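Local coordinates for enoyl-CoA hydratase/carnithine racemase (Thermus thermophilus JL-18, PDB 6SL9), which probably acts as PaaG, a crotonase-family isomerase that forms oxepin-CoA in the bacterial breakdown of phenylacetic acid, at residues Trp116-Leu121 / Leu207-Leu212; His240-Arg245 / Glu249-Arg254. One frame throughout, in Å; residues are numbered along the deposited sequence.

Interaction 1 (Trp116-Leu121 / Leu207-Leu212); sequences WGDLRL and LTKKLL
Asp118 and Lys209 make a buried salt bridge, and they are the two residues through which the loop leading into strand 119-123 touches helix 202-214. Their CA atoms stand 8.1 Å apart, and the two side chains meet between them. Followed outward from CB, the Lys209 chain starts with CG anti to its own carbonyl carbon (chi1 -74°). Lys209 CG comes alongside the carboxylate, 3.7 Å from Asp118 OD1. Lys209 CD then lies near both oxygens, 3.4 Å from Asp118 OD2. A bend at chi3 (59°) turns the chain here, carrying Lys209 CE past the carboxylate, 3.3 Å from Asp118 OD1. At the tip, Lys209 NZ donates to Asp118 OD2 at 2.8 Å, and OD2 receives it on its syn lone pair, on the side of the other oxygen. Asp118 OD1 lies farther from Lys209 NZ, at 3.5 Å; of the carboxylate, one oxygen does the holding. The two side chains cross at about a right angle. The methylenes CD and CE, as well as the charge, lie close to both carboxylate oxygens.

Both ends of the bridge have further partners where helix 77-93 gives way to strand 98-102: Lys209 NZ also donates to Lys96 O, and Asp118 OD2 accepts from Leu98 N. A buried charge pair is thus tied to backbone groups as well as to itself. From the strand, Arg120 NH1 reaches back to Gly117 O at 2.8 Å. From Asp118 the chain enters the crotonase sheet beside strand 98-102, where Leu119 and Leu121 pack on helix 186-197. Helix 202-214 lies past the other end of the bridge, its Leu207 and Leu211 resting against helix 220-235.

Interaction 2 (His240-Arg245 / Glu249-Arg254); sequences HEEGVR and EKRPPR
Helix 238-249 ends and the chain doubles back along its last turns, Glu249 N donating to Arg245 O at 3.0 Å, Lys250 closing a Schellman motif with positive phi, and Pro253 returning to within 5.5 Å of Gly243, CA to CA. Glu242 grips the returning loop with its carboxylate. Its CG stands anti to the backbone N (chi1 168°), and a bend at chi2 swings the carboxylate across to the loop. OE1 takes two bonds from the protein there. Arg251 NH2 reaches Glu242 OE1 at 2.8 Å on the syn side, in an essentially straight bond that lies in the guanidinium plane but 31° out of the carboxylate plane. The backbone N of Arg254 reaches Glu242 OE1 at 2.8 Å from the anti side. A water also donates to Glu242 OE1 at 3.2 Å and is weakly bonded to Arg254 NE. The other oxygen, OE2, turns back to its own helix and accepts from Arg245 NH2 through its anti lone pair.

Arg251 is fixed in turn. Arg251 NE gives a straight bond of 2.8 Å to Glu249 OE1, which lies in the guanidinium plane, while NH2 also donates to Pro252 O. Both acids thus meet the edge of this group, which has little freedom to rotate. Gly243 CA lies 4.4 Å from Pro253 CB, and Arg251 and Pro253 also rest on Ala246.

Arg245, whose NH1 bridges to Glu241, brings its NE to 4.5 Å from Arg251 NH1. This closeness is probably eased by Glu242, which gives one oxygen to each arginine, and by Glu241 and Glu249. The resulting five-residue salt-bridge network probably keeps Glu242 ionised and pins the loop after the helix to its side.

In the fold
Interaction 1 comes first along the chain and closes before interaction 2 opens; their centres lie 23 Å apart, their nearest atoms about 9 Å, and they do not touch. The first sits near the centre of the chain, joining the six-stranded sheet to helix 202-214, whereas the second lies about 29 Å from that centre, at the end of the last helix, 238-249. Helix 220-235 comes between them in sequence and packs against helix 202-214. Both meet the second subunit of the trimer: Leu207, Thr208 and Leu212 pack on it in interaction 1, His240 and Pro253 in interaction 2. The second subunit is thus met both beside the core and around the last helix.

Interaction 1 (Trp116-Leu121 / Leu207-Leu212)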
loop_
_atom_site.group_PDB
_atom_site.type_symbol
_atom_site.label_atom_id
_atom_site.label_comp_id
_atom_site.label_asym_id
_atom_site.label_seq_id
_atom_site.Cartn_x
_atom_site.Cartn_y
_atom_site.Cartn_z
ATOM N N TRP A 116 5.077 3.015 15.287
ATOM C CA TRP A 116 3.863 2.433 15.894
ATOM C C TRP A 116 2.904 3.492 16.413
ATOM O O TRP A 116 1.785 3.141 16.732
ATOM C CB TRP A 116 4.206 1.419 16.993
ATOM C CG TRP A 116 4.643 0.098 16.448
ATOM C CD1 TRP A 116 5.907 -0.417 16.356
ATOM C CD2 TRP A 116 3.782 -0.784 15.727
ATOM N NE1 TRP A 116 5.863 -1.586 15.654
ATOM C CE2 TRP A 116 4.579 -1.838 15.250
ATOM C CE3 TRP A 116 2.412 -0.772 15.449
ATOM C CZ2 TRP A 116 4.040 -2.863 14.472
ATOM C CZ3 TRP A 116 1.880 -1.795 14.682
ATOM C CH2 TRP A 116 2.692 -2.813 14.207
ATOM N N GLY A 117 3.310 4.770 16.480
ATOM C CA GLY A 117 2.323 5.774 16.850
ATOM C C GLY A 117 1.164 5.778 15.881
ATOM O O GLY A 117 1.377 5.609 14.685
ATOM N N ASP A 118 -0.055 6.023 16.340
ATOM C CA ASP A 118 -1.219 6.243 15.456
ATOM C C ASP A 118 -1.128 7.568 14.744
ATOM O O ASP A 118 -1.451 7.672 13.550
ATOM C CB ASP A 118 -2.496 6.188 16.252
ATOM C CG ASP A 118 -2.724 4.874 16.917
ATOM O OD1 ASP A 118 -2.624 3.837 16.238
ATOM O OD2 ASP A 118 -2.975 4.883 18.148
ATOM N N LEU A 119 -0.695 8.591 15.478
ATOM C CA LEU A 119 -0.395 9.925 14.952
ATOM C C LEU A 119 1.005 10.278 15.393
ATOM O O LEU A 119 1.360 10.073 16.566
ATOM C CB LEU A 119 -1.422 10.963 15.416
ATOM C CG LEU A 119 -2.827 10.701 14.848
ATOM C CD1 LEU A 119 -3.883 11.547 15.453
ATOM C CD2 LEU A 119 -2.853 10.874 13.353
ATOM N N ARG A 120 1.801 10.764 14.445
ATOM C CA ARG A 120 3.249 10.918 14.665
ATOM C C ARG A 120 3.675 12.326 14.278
ATOM O O ARG A 120 3.361 12.804 13.187
ATOM C CB ARG A 120 3.956 9.875 13.809
ATOM C CG ARG A 120 3.587 8.449 14.173
ATOM C CD ARG A 120 4.214 7.379 13.303
ATOM N NE ARG A 120 3.873 7.539 11.896
ATOM C CZ ARG A 120 2.717 7.161 11.361
ATOM N NH1 ARG A 120 1.829 6.487 12.080
ATOM N NH2 ARG A 120 2.494 7.381 10.062
ATOM N N LEU A 121 4.419 12.972 15.166
ATOM C CA LEU A 121 4.983 14.312 14.944
ATOM C C LEU A 121 6.487 14.215 15.073
ATOM O O LEU A 121 7.007 13.390 15.841
ATOM C CB LEU A 121 4.483 15.308 16.002
ATOM C CG LEU A 121 3.006 15.613 16.055
ATOM C CD1 LEU A 121 2.286 14.536 16.826
ATOM C CD2 LEU A 121 2.746 16.927 16.736
ATOM N N LEU A 207 -11.071 0.164 18.088
ATOM C CA LEU A 207 -11.629 -0.792 17.111
ATOM C C LEU A 207 -11.176 -0.433 15.696
ATOM O O LEU A 207 -10.912 -1.323 14.886
ATOM C CB LEU A 207 -13.145 -0.887 17.270
ATOM C CG LEU A 207 -13.615 -1.411 18.624
ATOM C CD1 LEU A 207 -15.094 -1.283 18.754
ATOM C CD2 LEU A 207 -13.236 -2.833 18.851
ATOM N N THR A 208 -11.048 0.854 15.403
ATOM C CA THR A 208 -10.507 1.302 14.105
ATOM C C THR A 208 -9.077 0.814 13.941
ATOM O O THR A 208 -8.706 0.345 12.847
ATOM C CB THR A 208 -10.640 2.819 13.956
ATOM O OG1 THR A 208 -12.021 3.170 14.012
ATOM C CG2 THR A 208 -10.076 3.317 12.661
ATOM N N LYS A 209 -8.298 0.895 14.981
ATOM C CA LYS A 209 -6.885 0.433 14.929
ATOM C C LYS A 209 -6.831 -1.047 14.591
ATOM O O LYS A 209 -5.952 -1.464 13.824
ATOM C CB LYS A 209 -6.204 0.713 16.265
ATOM C CG LYS A 209 -5.892 2.176 16.448
ATOM C CD LYS A 209 -5.395 2.455 17.841
ATOM C CE LYS A 209 -4.135 1.679 18.199
ATOM N NZ LYS A 209 -3.370 2.389 19.281
ATOM N N LYS A 210 -7.755 -1.835 15.110
ATOM C CA LYS A 210 -7.804 -3.277 14.834
ATOM C C LYS A 210 -8.091 -3.516 13.364
ATOM O O LYS A 210 -7.459 -4.376 12.741
ATOM C CB LYS A 210 -8.874 -3.925 15.713
ATOM C CG LYS A 210 -8.592 -3.949 17.200
ATOM C CD LYS A 210 -9.570 -4.776 18.091
ATOM C CE LYS A 210 -9.440 -4.308 19.541
ATOM N NZ LYS A 210 -8.051 -4.500 20.094
ATOM N N LEU A 211 -9.061 -2.791 12.803
ATOM C CA LEU A 211 -9.369 -2.929 11.371
ATOM C C LEU A 211 -8.168 -2.585 10.513
ATOM O O LEU A 211 -7.881 -3.290 9.548
ATOM C CB LEU A 211 -10.535 -2.036 11.018
ATOM C CG LEU A 211 -11.877 -2.487 11.550
ATOM C CD1 LEU A 211 -12.893 -1.357 11.379
ATOM C CD2 LEU A 211 -12.396 -3.728 10.827
ATOM N N LEU A 212 -7.479 -1.517 10.865
ATOM C CA LEU A 212 -6.295 -1.116 10.089
ATOM C C LEU A 212 -5.205 -2.148 10.195
ATOM O O LEU A 212 -4.558 -2.432 9.173
ATOM C CB LEU A 212 -5.800 0.241 10.560
ATOM C CG LEU A 212 -6.702 1.433 10.196
ATOM C CD1 LEU A 212 -6.144 2.686 10.823
ATOM C CD2 LEU A 212 -6.839 1.552 8.677
#

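Interaction 2 (His240-Arg245 / Glu249-Arg254)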
loop_
_atom_site.group_PDB
_atom_site.type_symbol
_atom_site.label_atom_id
_atom_site.label_comp_id
_atom_site.label_asym_id
_atom_site.label_seq_id
_atom_site.Cartn_x
_atom_site.Cartn_y
_atom_site.Cartn_z
ATOM N N HIS A 240 -21.409 6.017 21.330
ATOM C CA HIS A 240 -22.173 6.121 20.079
ATOM C C HIS A 240 -23.512 6.812 20.329
ATOM O O HIS A 240 -23.932 7.648 19.506
ATOM C CB HIS A 240 -22.329 4.727 19.471
ATOM C CG HIS A 240 -23.254 4.795 18.295
ATOM N ND1 HIS A 240 -23.019 5.639 17.228
ATOM C CD2 HIS A 240 -24.422 4.150 18.013
ATOM C CE1 HIS A 240 -24.016 5.515 16.373
ATOM N NE2 HIS A 240 -24.865 4.607 16.782
ATOM N N GLU A 241 -24.166 6.499 21.421
ATOM C CA GLU A 241 -25.479 7.127 21.766
ATOM C C GLU A 241 -25.309 8.633 21.915
ATOM O O GLU A 241 -26.075 9.446 21.310
ATOM C CB GLU A 241 -26.033 6.506 23.050
ATOM C CG GLU A 241 -27.474 6.876 23.438
ATOM C CD GLU A 241 -27.951 6.630 24.873
ATOM O OE1 GLU A 241 -27.132 6.195 25.747
ATOM O OE2 GLU A 241 -29.147 6.925 25.146
ATOM N N GLU A 242 -24.220 9.024 22.569
ATOM C CA GLU A 242 -23.856 10.438 22.714
ATOM C C GLU A 242 -23.547 11.068 21.372
ATOM O O GLU A 242 -23.960 12.234 21.133
ATOM C CB GLU A 242 -22.753 10.604 23.753
ATOM C CG GLU A 242 -22.119 11.985 23.764
ATOM C CD GLU A 242 -22.954 13.146 24.238
ATOM O OE1 GLU A 242 -22.427 14.322 24.114
ATOM O OE2 GLU A 242 -24.096 12.895 24.708
ATOM N N GLY A 243 -22.776 10.377 20.552
ATOM C CA GLY A 243 -22.402 10.911 19.244
ATOM C C GLY A 243 -23.630 11.205 18.387
ATOM O O GLY A 243 -23.649 12.256 17.707
ATOM N N VAL A 244 -24.626 10.324 18.422
ATOM C CA VAL A 244 -25.859 10.528 17.617
ATOM C C VAL A 244 -26.613 11.745 18.160
ATOM O O VAL A 244 -27.080 12.627 17.347
ATOM C CB VAL A 244 -26.716 9.252 17.612
ATOM C CG1 VAL A 244 -28.065 9.515 17.016
ATOM C CG2 VAL A 244 -25.976 8.148 16.868
ATOM N N ARG A 245 -26.735 11.830 19.475
ATOM C CA ARG A 245 -27.457 12.985 20.034
ATOM C C ARG A 245 -26.731 14.288 19.678
ATOM O O ARG A 245 -27.417 15.288 19.265
ATOM C CB ARG A 245 -27.558 12.819 21.543
ATOM C CG ARG A 245 -28.515 11.745 22.049
ATOM C CD ARG A 245 -28.934 12.060 23.471
ATOM N NE ARG A 245 -27.714 12.001 24.265
ATOM C CZ ARG A 245 -27.167 10.888 24.757
ATOM N NH1 ARG A 245 -27.761 9.715 24.582
ATOM N NH2 ARG A 245 -26.021 10.959 25.422
ATOM N N GLU A 249 -28.142 17.530 17.441
ATOM C CA GLU A 249 -28.221 18.863 18.121
ATOM C C GLU A 249 -27.213 19.847 17.533
ATOM O O GLU A 249 -27.258 21.024 17.859
ATOM C CB GLU A 249 -28.148 18.755 19.624
ATOM C CG GLU A 249 -29.287 17.973 20.208
ATOM C CD GLU A 249 -29.122 17.624 21.677
ATOM O OE1 GLU A 249 -28.115 18.064 22.297
ATOM O OE2 GLU A 249 -30.034 16.959 22.249
ATOM N N LYS A 250 -26.376 19.352 16.634
ATOM C CA LYS A 250 -25.286 20.100 15.964
ATOM C C LYS A 250 -24.458 20.826 17.013
ATOM O O LYS A 250 -24.238 22.007 16.891
ATOM C CB LYS A 250 -25.857 21.007 14.879
ATOM C CG LYS A 250 -26.597 20.295 13.761
ATOM C CD LYS A 250 -25.683 19.483 12.841
ATOM C CE LYS A 250 -26.423 18.927 11.659
ATOM N NZ LYS A 250 -27.375 17.909 12.125
ATOM N N ARG A 251 -23.932 20.046 17.950
ATOM C CA ARG A 251 -23.056 20.523 19.044
ATOM C C ARG A 251 -21.924 19.504 19.174
ATOM O O ARG A 251 -22.020 18.362 18.712
ATOM C CB ARG A 251 -23.838 20.700 20.357
ATOM C CG ARG A 251 -24.531 19.447 20.852
ATOM C CD ARG A 251 -24.649 19.308 22.330
ATOM N NE ARG A 251 -25.361 18.064 22.622
ATOM C CZ ARG A 251 -24.801 16.902 23.054
ATOM N NH1 ARG A 251 -25.555 15.856 23.344
ATOM N NH2 ARG A 251 -23.491 16.774 23.183
ATOM N N PRO A 252 -20.828 19.863 19.869
ATOM C CA PRO A 252 -19.766 18.905 20.129
ATOM C C PRO A 252 -20.215 17.727 21.006
ATOM O O PRO A 252 -20.929 17.885 22.022
ATOM C CB PRO A 252 -18.645 19.726 20.789
ATOM C CG PRO A 252 -18.966 21.155 20.457
ATOM C CD PRO A 252 -20.471 21.218 20.310
ATOM N N PRO A 253 -19.813 16.502 20.615
ATOM C CA PRO A 253 -20.070 15.358 21.480
ATOM C C PRO A 253 -19.216 15.431 22.764
ATOM O O PRO A 253 -18.103 16.003 22.728
ATOM C CB PRO A 253 -19.715 14.194 20.521
ATOM C CG PRO A 253 -18.651 14.750 19.586
ATOM C CD PRO A 253 -19.098 16.168 19.354
ATOM N N ARG A 254 -19.703 14.831 23.853
ATOM C CA ARG A 254 -18.977 14.679 25.148
ATOM C C ARG A 254 -18.697 13.191 25.412
ATOM O O ARG A 254 -19.462 12.458 26.065
ATOM C CB ARG A 254 -19.760 15.359 26.284
ATOM C CG ARG A 254 -20.130 16.794 25.917
ATOM C CD ARG A 254 -20.292 17.833 26.983
ATOM N NE ARG A 254 -21.193 17.502 28.083
ATOM C CZ ARG A 254 -21.526 18.362 29.045
ATOM N NH1 ARG A 254 -22.323 17.982 30.031
ATOM N NH2 ARG A 254 -21.046 19.595 29.010
HETATM O O HOH W 1 -23.373 15.743 26.815
#